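Local atomic coordinates of Nadp(h)-dependent ketose reductase (Bemisia argentifolii, PDB entry 1E3J), a protein that probably catalyses the zinc-dependent, NADP(H)-linked interconversion of ketoses and polyols, reducing fructose to sorbitol, as a member of the zinc-containing alcohol dehydrogenase family. Residues A[81-84]-A[85-88]; A[44-47]-A[48-52]; A[248-251]-A[252-255]. All blocks are in the same frame, centred on the assembly; numbering follows the deposited sequence.

Followed from the N terminus, the three contacts come in series; none nests in or crosses another, and each joins neighbours in sequence. Interaction 2 (44-52) comes first and finishes helix 42-50, a few residues beyond the zinc ligand Cys41. Interaction 1 (81-88) follows, closing the turn that leads from the loop after strand 67-75 into strand 87-90; its nearest atoms are about 16 Å from those of interaction 2. Both belong to the GroES-like domain. Interaction 3 (248-255) lies in the Rossmann-type domain, where it starts helix 251-260 after strand 243-246. Its centre is about 42 Å from that of interaction 1, on the opposite side of the chain's centre.

Interaction 1: A[81-84]-A[85-88]; sequences HLKK and GDRV
Lys83 to Asp86 form a type II beta turn, closed by the hydrogen bond from Asp86 N to Lys83 O (3.0 Å). Gly85 takes the third position of this turn with a positive phi of 92°, which suits glycine. The carboxylate of Asp86 adds a second bond across the same turn: OD2 accepts from Lys83 N at 2.8 Å, nearly straight at 170°, with the donor lying above the carboxylate plane. Asp86 CG stands beside its own backbone N (chi1 -75°), which swings the carboxylate back over residue 83. Lys83 crosses it at about a right angle, and its CG touches OD2 at 3.3 Å. The lysine's charged end stops short, Lys83 NZ being 5.1 Å from Asp86 OD1, and the salt bridge of OD1 goes instead to Lys138 NZ. Beneath the turn, Leu82 CD2 meets Val88 CG1 at 3.9 Å, an apolar contact between buried side chains. Both residues also touch Cys136 of strand 136-138, while backbone hydrogen bonds of Gly85 and Asp86 with Val72 and of Val88 with Gly70 pair the outgoing chain with strand 67-75.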
ATOM      1  N   HIS A  81       4.947   7.136  31.647  1.00 60.79           N
ATOM      2  CA  HIS A  81       5.961   6.259  31.053  1.00 60.57           C
ATOM      3  C   HIS A  81       7.434   6.635  31.284  1.00 59.98           C
ATOM      4  O   HIS A  81       8.326   5.800  31.148  1.00 61.12           O
ATOM      5  CB  HIS A  81       5.678   6.068  29.549  1.00 59.37           C
ATOM      6  CG  HIS A  81       5.981   7.269  28.702  1.00 61.39           C
ATOM      7  ND1 HIS A  81       5.358   8.490  28.878  1.00 61.19           N
ATOM      8  CD2 HIS A  81       6.811   7.423  27.642  1.00 60.60           C
ATOM      9  CE1 HIS A  81       5.793   9.339  27.961  1.00 60.10           C
ATOM     10  NE2 HIS A  81       6.673   8.716  27.196  1.00 58.65           N
ATOM     11  N   LEU A  82       7.700   7.883  31.626  1.00 59.83           N
ATOM     12  CA  LEU A  82       9.077   8.303  31.887  1.00 59.64           C
ATOM     13  C   LEU A  82       9.176   8.751  33.339  1.00 59.69           C
ATOM     14  O   LEU A  82       8.225   9.321  33.893  1.00 59.69           O
ATOM     15  CB  LEU A  82       9.485   9.472  30.974  1.00 57.51           C
ATOM     16  CG  LEU A  82       9.535   9.213  29.466  1.00 56.63           C
ATOM     17  CD1 LEU A  82       9.545  10.530  28.697  1.00 56.41           C
ATOM     18  CD2 LEU A  82      10.743   8.383  29.134  1.00 54.68           C
ATOM     19  N   LYS A  83      10.322   8.491  33.951  1.00 59.86           N
ATOM     20  CA  LYS A  83      10.551   8.889  35.326  1.00 61.13           C
ATOM     21  C   LYS A  83      11.943   9.506  35.454  1.00 61.80           C
ATOM     22  O   LYS A  83      12.802   9.336  34.577  1.00 61.39           O
ATOM     23  CB  LYS A  83      10.432   7.681  36.243  1.00 61.44           C
ATOM     24  CG  LYS A  83      11.280   6.518  35.781  1.00 63.81           C
ATOM     25  CD  LYS A  83      11.341   5.425  36.830  1.00 64.43           C
ATOM     26  CE  LYS A  83      12.393   4.394  36.476  1.00 66.24           C
ATOM     27  NZ  LYS A  83      12.946   3.760  37.714  1.00 69.51           N
ATOM     28  N   LYS A  84      12.152  10.228  36.550  1.00 61.42           N
ATOM     29  CA  LYS A  84      13.422  10.883  36.824  1.00 60.63           C
ATOM     30  C   LYS A  84      14.600   9.947  36.593  1.00 57.77           C
ATOM     31  O   LYS A  84      14.568   8.792  36.991  1.00 56.50           O
ATOM     32  CB  LYS A  84      13.441  11.385  38.283  1.00 64.00           C
ATOM     33  CG  LYS A  84      14.737  12.105  38.697  1.00 67.66           C
ATOM     34  CD  LYS A  84      14.770  12.384  40.202  1.00 70.47           C
ATOM     35  CE  LYS A  84      16.123  12.937  40.642  1.00 73.15           C
ATOM     36  NZ  LYS A  84      16.203  13.099  42.143  1.00 75.41           N
ATOM     37  N   GLY A  85      15.646  10.454  35.949  1.00 56.09           N
ATOM     38  CA  GLY A  85      16.814   9.627  35.706  1.00 52.98           C
ATOM     39  C   GLY A  85      16.804   8.884  34.381  1.00 52.58           C
ATOM     40  O   GLY A  85      17.835   8.357  33.972  1.00 51.91           O
ATOM     41  N   ASP A  86      15.656   8.810  33.707  1.00 51.20           N
ATOM     42  CA  ASP A  86      15.619   8.117  32.422  1.00 50.21           C
ATOM     43  C   ASP A  86      16.414   8.890  31.362  1.00 48.71           C
ATOM     44  O   ASP A  86      16.379  10.126  31.303  1.00 49.88           O
ATOM     45  CB  ASP A  86      14.179   7.940  31.940  1.00 52.33           C
ATOM     46  CG  ASP A  86      13.421   6.842  32.693  1.00 56.49           C
ATOM     47  OD1 ASP A  86      14.048   5.908  33.275  1.00 57.96           O
ATOM     48  OD2 ASP A  86      12.175   6.904  32.679  1.00 57.55           O
ATOM     49  N   ARG A  87      17.143   8.161  30.531  1.00 46.91           N
ATOM     50  CA  ARG A  87      17.922   8.776  29.467  1.00 46.21           C
ATOM     51  C   ARG A  87      17.083   8.739  28.206  1.00 44.57           C
ATOM     52  O   ARG A  87      16.567   7.689  27.822  1.00 43.86           O
ATOM     53  CB  ARG A  87      19.228   8.001  29.299  1.00 48.36           C
ATOM     54  CG  ARG A  87      19.966   7.918  30.650  1.00 51.13           C
ATOM     55  CD  ARG A  87      20.792   6.653  30.800  1.00 52.29           C
ATOM     56  NE  ARG A  87      21.860   6.630  29.829  1.00 54.03           N
ATOM     57  CZ  ARG A  87      21.934   5.778  28.814  1.00 55.25           C
ATOM     58  NH1 ARG A  87      20.999   4.853  28.637  1.00 55.29           N
ATOM     59  NH2 ARG A  87      22.935   5.881  27.955  1.00 55.44           N
ATOM     60  N   VAL A  88      16.947   9.897  27.564  1.00 43.37           N
ATOM     61  CA  VAL A  88      16.144  10.007  26.356  1.00 40.82           C
ATOM     62  C   VAL A  88      16.735  10.774  25.177  1.00 40.55           C
ATOM     63  O   VAL A  88      17.586  11.675  25.317  1.00 40.46           O
ATOM     64  CB  VAL A  88      14.784  10.686  26.660  1.00 41.60           C
ATOM     65  CG1 VAL A  88      14.078   9.974  27.806  1.00 40.85           C
ATOM     66  CG2 VAL A  88      15.009  12.171  26.991  1.00 38.94           C
TER

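Interaction 2: A[44-47]-A[48-52]; sequences DVHY and YEHGR
Tyr48 N bonds to Asp44 O at 3.0 Å in the last full turns of helix 42-50, in the GroES-like domain of this zinc-dependent dehydrogenase. The regular i to i+4 backbone bonds continue with Glu49 N to Val45 O (2.9 Å) and His50 N to His46 O (3.1 Å). Gly51 then leaves helical geometry with a positive phi, which favours glycine, and its backbone pairs with Val58.

Among the ring contacts, His50 CD2 lies 3.6 Å above the centre of one face of the His46 ring. The two planes are inclined at 47° and the centroids of the His46 and His50 rings are 4.6 Å apart, so the pair is oblique. The Tyr47 ring is approached obliquely by Arg52, with Tyr47 CD1 3.7 Å from Arg52 C.

On another side of the helix, Val45 and Glu49 run side by side, pointing the same way, and both touch Arg336 of helix 328-337. Asp44 lies by the zinc site of Cys41, His66 and Glu67, its OD2 accepting from the backbone N of Cys41 and its side chain touching His66.

One side-chain polar bond spans the helix end: with CG opposite its backbone N, a chi1 of -167° carries the His46 ring out so that its edge faces Arg52, and His46 ND1 makes a weak, bent bond to Arg52 O, which lies in the plane of the imidazole at 2.8 Å.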
ATOM      1  N   ASP A  44      21.062  24.503  11.113  1.00 52.09           N
ATOM      2  CA  ASP A  44      21.409  25.428  12.211  1.00 53.67           C
ATOM      3  C   ASP A  44      22.404  26.459  11.662  1.00 53.28           C
ATOM      4  O   ASP A  44      22.271  27.665  11.871  1.00 52.67           O
ATOM      5  CB  ASP A  44      22.096  24.717  13.391  1.00 54.10           C
ATOM      6  CG  ASP A  44      21.168  23.774  14.153  1.00 56.46           C
ATOM      7  OD1 ASP A  44      20.098  24.219  14.686  1.00 58.36           O
ATOM      8  OD2 ASP A  44      21.535  22.577  14.232  1.00 55.39           O
ATOM      9  N   VAL A  45      23.412  25.971  10.957  1.00 53.51           N
ATOM     10  CA  VAL A  45      24.418  26.858  10.386  1.00 54.74           C
ATOM     11  C   VAL A  45      23.781  27.931   9.505  1.00 54.60           C
ATOM     12  O   VAL A  45      24.137  29.097   9.586  1.00 54.94           O
ATOM     13  CB  VAL A  45      25.438  26.059   9.537  1.00 55.05           C
ATOM     14  CG1 VAL A  45      26.390  27.022   8.819  1.00 55.58           C
ATOM     15  CG2 VAL A  45      26.219  25.101  10.436  1.00 53.45           C
ATOM     16  N   HIS A  46      22.831  27.529   8.676  1.00 55.27           N
ATOM     17  CA  HIS A  46      22.174  28.453   7.776  1.00 57.30           C
ATOM     18  C   HIS A  46      21.391  29.513   8.549  1.00 58.30           C
ATOM     19  O   HIS A  46      21.377  30.691   8.175  1.00 57.78           O
ATOM     20  CB  HIS A  46      21.270  27.681   6.826  1.00 58.46           C
ATOM     21  CG  HIS A  46      20.787  28.486   5.668  1.00 61.62           C
ATOM     22  ND1 HIS A  46      19.886  29.523   5.805  1.00 62.78           N
ATOM     23  CD2 HIS A  46      21.063  28.398   4.344  1.00 63.49           C
ATOM     24  CE1 HIS A  46      19.625  30.037   4.613  1.00 62.77           C
ATOM     25  NE2 HIS A  46      20.328  29.374   3.710  1.00 63.10           N
ATOM     26  N   TYR A  47      20.735  29.119   9.628  1.00 58.50           N
ATOM     27  CA  TYR A  47      20.014  30.115  10.409  1.00 60.43           C
ATOM     28  C   TYR A  47      21.035  31.123  10.941  1.00 63.16           C
ATOM     29  O   TYR A  47      20.800  32.334  10.964  1.00 62.27           O
ATOM     30  CB  TYR A  47      19.277  29.440  11.568  1.00 58.99           C
ATOM     31  CG  TYR A  47      17.914  28.938  11.164  1.00 58.81           C
ATOM     32  CD1 TYR A  47      16.941  29.834  10.713  1.00 58.75           C
ATOM     33  CD2 TYR A  47      17.600  27.577  11.194  1.00 57.68           C
ATOM     34  CE1 TYR A  47      15.683  29.400  10.299  1.00 57.87           C
ATOM     35  CE2 TYR A  47      16.328  27.123  10.775  1.00 58.13           C
ATOM     36  CZ  TYR A  47      15.381  28.054  10.325  1.00 58.34           C
ATOM     37  OH  TYR A  47      14.154  27.663   9.837  1.00 57.17           O
ATOM     38  N   TYR A  48      22.181  30.586  11.349  1.00 66.21           N
ATOM     39  CA  TYR A  48      23.295  31.345  11.900  1.00 70.52           C
ATOM     40  C   TYR A  48      23.902  32.383  10.946  1.00 71.52           C
ATOM     41  O   TYR A  48      24.103  33.534  11.321  1.00 70.65           O
ATOM     42  CB  TYR A  48      24.362  30.344  12.359  1.00 72.73           C
ATOM     43  CG  TYR A  48      25.676  30.937  12.786  1.00 76.24           C
ATOM     44  CD1 TYR A  48      25.729  32.016  13.671  1.00 77.79           C
ATOM     45  CD2 TYR A  48      26.875  30.378  12.349  1.00 77.57           C
ATOM     46  CE1 TYR A  48      26.955  32.520  14.117  1.00 79.73           C
ATOM     47  CE2 TYR A  48      28.102  30.871  12.782  1.00 79.44           C
ATOM     48  CZ  TYR A  48      28.139  31.937  13.665  1.00 80.05           C
ATOM     49  OH  TYR A  48      29.358  32.403  14.104  1.00 81.22           O
ATOM     50  N   GLU A  49      24.191  31.972   9.721  1.00 73.52           N
ATOM     51  CA  GLU A  49      24.777  32.872   8.734  1.00 76.89           C
ATOM     52  C   GLU A  49      23.799  33.913   8.180  1.00 78.55           C
ATOM     53  O   GLU A  49      24.091  35.119   8.159  1.00 79.55           O
ATOM     54  CB  GLU A  49      25.343  32.077   7.551  1.00 77.97           C
ATOM     55  CG  GLU A  49      26.430  31.072   7.891  1.00 80.45           C
ATOM     56  CD  GLU A  49      27.225  30.647   6.656  1.00 82.36           C
ATOM     57  OE1 GLU A  49      27.902  31.516   6.061  1.00 83.30           O
ATOM     58  OE2 GLU A  49      27.173  29.454   6.275  1.00 82.83           O
ATOM     59  N   HIS A  50      22.635  33.436   7.739  1.00 79.08           N
ATOM     60  CA  HIS A  50      21.621  34.290   7.133  1.00 78.91           C
ATOM     61  C   HIS A  50      20.452  34.690   8.027  1.00 78.48           C
ATOM     62  O   HIS A  50      19.603  35.477   7.619  1.00 78.97           O
ATOM     63  CB  HIS A  50      21.106  33.595   5.874  1.00 80.77           C
ATOM     64  CG  HIS A  50      22.198  33.108   4.971  1.00 82.74           C
ATOM     65  ND1 HIS A  50      22.917  33.950   4.145  1.00 84.16           N
ATOM     66  CD2 HIS A  50      22.738  31.876   4.803  1.00 83.86           C
ATOM     67  CE1 HIS A  50      23.847  33.259   3.512  1.00 84.49           C
ATOM     68  NE2 HIS A  50      23.761  31.994   3.894  1.00 84.09           N
ATOM     69  N   GLY A  51      20.391  34.158   9.242  1.00 78.20           N
ATOM     70  CA  GLY A  51      19.298  34.510  10.137  1.00 78.22           C
ATOM     71  C   GLY A  51      17.920  34.063   9.680  1.00 78.67           C
ATOM     72  O   GLY A  51      16.912  34.590  10.144  1.00 78.11           O
ATOM     73  N   ARG A  52      17.882  33.083   8.779  1.00 79.31           N
ATOM     74  CA  ARG A  52      16.636  32.542   8.230  1.00 81.04           C
ATOM     75  C   ARG A  52      16.969  31.331   7.349  1.00 81.85           C
ATOM     76  O   ARG A  52      17.966  31.351   6.631  1.00 81.77           O
ATOM     77  CB  ARG A  52      15.946  33.607   7.391  1.00 81.23           C
ATOM     78  CG  ARG A  52      16.827  34.140   6.280  1.00 82.31           C
ATOM     79  CD  ARG A  52      16.132  35.250   5.544  1.00 82.37           C
ATOM     80  NE  ARG A  52      14.937  34.753   4.882  1.00 82.64           N
ATOM     81  CZ  ARG A  52      13.958  35.536   4.449  1.00 83.22           C
ATOM     82  NH1 ARG A  52      14.038  36.853   4.613  1.00 82.36           N
ATOM     83  NH2 ARG A  52      12.897  35.003   3.857  1.00 83.36           N
TER

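Interaction 3: A[248-251]-A[252-255]; sequences SGNE and KCIT
Glu251 O is gripped twice by Thr255: the hydroxyl OG1 donates to it at 2.6 Å and the backbone N at 2.9 Å. The two donors arrive from opposite faces of the carbonyl plane, OG1 tilted 27° and N 36° out of it. This is the start of helix 251-260, with Asn250 at the N-cap, following strand 243-246 of the Rossmann-type domain. The hydroxyl's bond follows from chi1 of -61°, which sets OG1 beside the backbone N of Thr255 and turns it back toward the preceding turn. Another helical bond joins Ile254 N to Asn250 O at 2.9 Å, and Ile254 CD1 leans over the incoming chain to within 3.8 Å of Gly249 O. The carboxylate of Glu251 turns to a different partner, OE1 accepting from Thr278 N in strand 277-279. Ile254 and Thr255 also pack on Leu281 and Met276, respectively, of the second subunit, so this helix start takes part in the subunit contact. Ahead of the helix, Ser248 OG bonds to Asp246 OD1; the geometry also fits an ST turn, with OG accepting from Asn250 N, though that bond is less certain. The same Ser248 OG lies 3.2 Å from Cys253 CB and 3.6 Å from Cys253 SG.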
ATOM      1  N   SER A 248      22.327  15.655  -2.027  1.00 55.07           N
ATOM      2  CA  SER A 248      23.044  16.878  -2.385  1.00 58.01           C
ATOM      3  C   SER A 248      22.202  18.085  -2.805  1.00 58.07           C
ATOM      4  O   SER A 248      22.662  19.211  -2.709  1.00 59.39           O
ATOM      5  CB  SER A 248      24.040  16.578  -3.506  1.00 57.31           C
ATOM      6  OG  SER A 248      23.359  16.564  -4.749  1.00 58.26           O
ATOM      7  N   GLY A 249      20.992  17.866  -3.302  1.00 58.73           N
ATOM      8  CA  GLY A 249      20.174  19.002  -3.720  1.00 58.05           C
ATOM      9  C   GLY A 249      20.667  19.612  -5.025  1.00 57.46           C
ATOM     10  O   GLY A 249      19.977  20.434  -5.645  1.00 57.68           O
ATOM     11  N   ASN A 250      21.859  19.199  -5.451  1.00 55.87           N
ATOM     12  CA  ASN A 250      22.457  19.701  -6.677  1.00 53.14           C
ATOM     13  C   ASN A 250      21.759  19.162  -7.934  1.00 52.17           C
ATOM     14  O   ASN A 250      21.572  17.944  -8.091  1.00 50.30           O
ATOM     15  CB  ASN A 250      23.932  19.320  -6.724  1.00 54.95           C
ATOM     16  CG  ASN A 250      24.593  19.820  -7.982  1.00 59.21           C
ATOM     17  OD1 ASN A 250      25.064  20.962  -8.039  1.00 61.06           O
ATOM     18  ND2 ASN A 250      24.593  18.988  -9.023  1.00 59.31           N
ATOM     19  N   GLU A 251      21.421  20.054  -8.861  1.00 50.94           N
ATOM     20  CA  GLU A 251      20.727  19.633 -10.068  1.00 50.47           C
ATOM     21  C   GLU A 251      21.468  18.626 -10.964  1.00 49.84           C
ATOM     22  O   GLU A 251      20.829  17.826 -11.673  1.00 47.28           O
ATOM     23  CB  GLU A 251      20.310  20.850 -10.899  1.00 52.08           C
ATOM     24  CG  GLU A 251      21.443  21.517 -11.638  1.00 57.35           C
ATOM     25  CD  GLU A 251      21.111  22.945 -12.040  1.00 60.58           C
ATOM     26  OE1 GLU A 251      20.100  23.169 -12.753  1.00 60.70           O
ATOM     27  OE2 GLU A 251      21.873  23.846 -11.631  1.00 64.44           O
ATOM     28  N   LYS A 252      22.797  18.656 -10.968  1.00 49.50           N
ATOM     29  CA  LYS A 252      23.509  17.693 -11.821  1.00 51.05           C
ATOM     30  C   LYS A 252      23.381  16.305 -11.199  1.00 49.30           C
ATOM     31  O   LYS A 252      23.202  15.311 -11.906  1.00 48.83           O
ATOM     32  CB  LYS A 252      24.986  18.075 -12.018  1.00 52.65           C
ATOM     33  CG  LYS A 252      25.189  19.312 -12.912  1.00 56.45           C
ATOM     34  CD  LYS A 252      26.634  19.390 -13.433  1.00 59.63           C
ATOM     35  CE  LYS A 252      26.928  20.718 -14.148  1.00 61.20           C
ATOM     36  NZ  LYS A 252      27.199  21.839 -13.164  1.00 64.21           N
ATOM     37  N   CYS A 253      23.434  16.262  -9.869  1.00 47.76           N
ATOM     38  CA  CYS A 253      23.267  15.021  -9.136  1.00 47.18           C
ATOM     39  C   CYS A 253      21.831  14.514  -9.272  1.00 45.46           C
ATOM     40  O   CYS A 253      21.603  13.312  -9.374  1.00 44.82           O
ATOM     41  CB  CYS A 253      23.621  15.229  -7.668  1.00 48.00           C
ATOM     42  SG  CYS A 253      25.398  15.435  -7.430  1.00 52.10           S
ATOM     43  N   ILE A 254      20.858  15.420  -9.305  1.00 44.90           N
ATOM     44  CA  ILE A 254      19.469  14.974  -9.437  1.00 45.98           C
ATOM     45  C   ILE A 254      19.224  14.459 -10.850  1.00 45.23           C
ATOM     46  O   ILE A 254      18.454  13.499 -11.066  1.00 44.66           O
ATOM     47  CB  ILE A 254      18.487  16.105  -9.137  1.00 47.10           C
ATOM     48  CG1 ILE A 254      18.509  16.389  -7.634  1.00 49.09           C
ATOM     49  CG2 ILE A 254      17.092  15.734  -9.627  1.00 47.68           C
ATOM     50  CD1 ILE A 254      17.826  17.680  -7.229  1.00 51.62           C
ATOM     51  N   THR A 255      19.913  15.075 -11.805  1.00 43.53           N
ATOM     52  CA  THR A 255      19.748  14.688 -13.194  1.00 42.14           C
ATOM     53  C   THR A 255      20.333  13.299 -13.312  1.00 40.30           C
ATOM     54  O   THR A 255      19.779  12.448 -13.967  1.00 40.99           O
ATOM     55  CB  THR A 255      20.494  15.668 -14.161  1.00 43.83           C
ATOM     56  OG1 THR A 255      19.962  16.997 -14.014  1.00 44.65           O
ATOM     57  CG2 THR A 255      20.324  15.222 -15.618  1.00 40.58           C
TER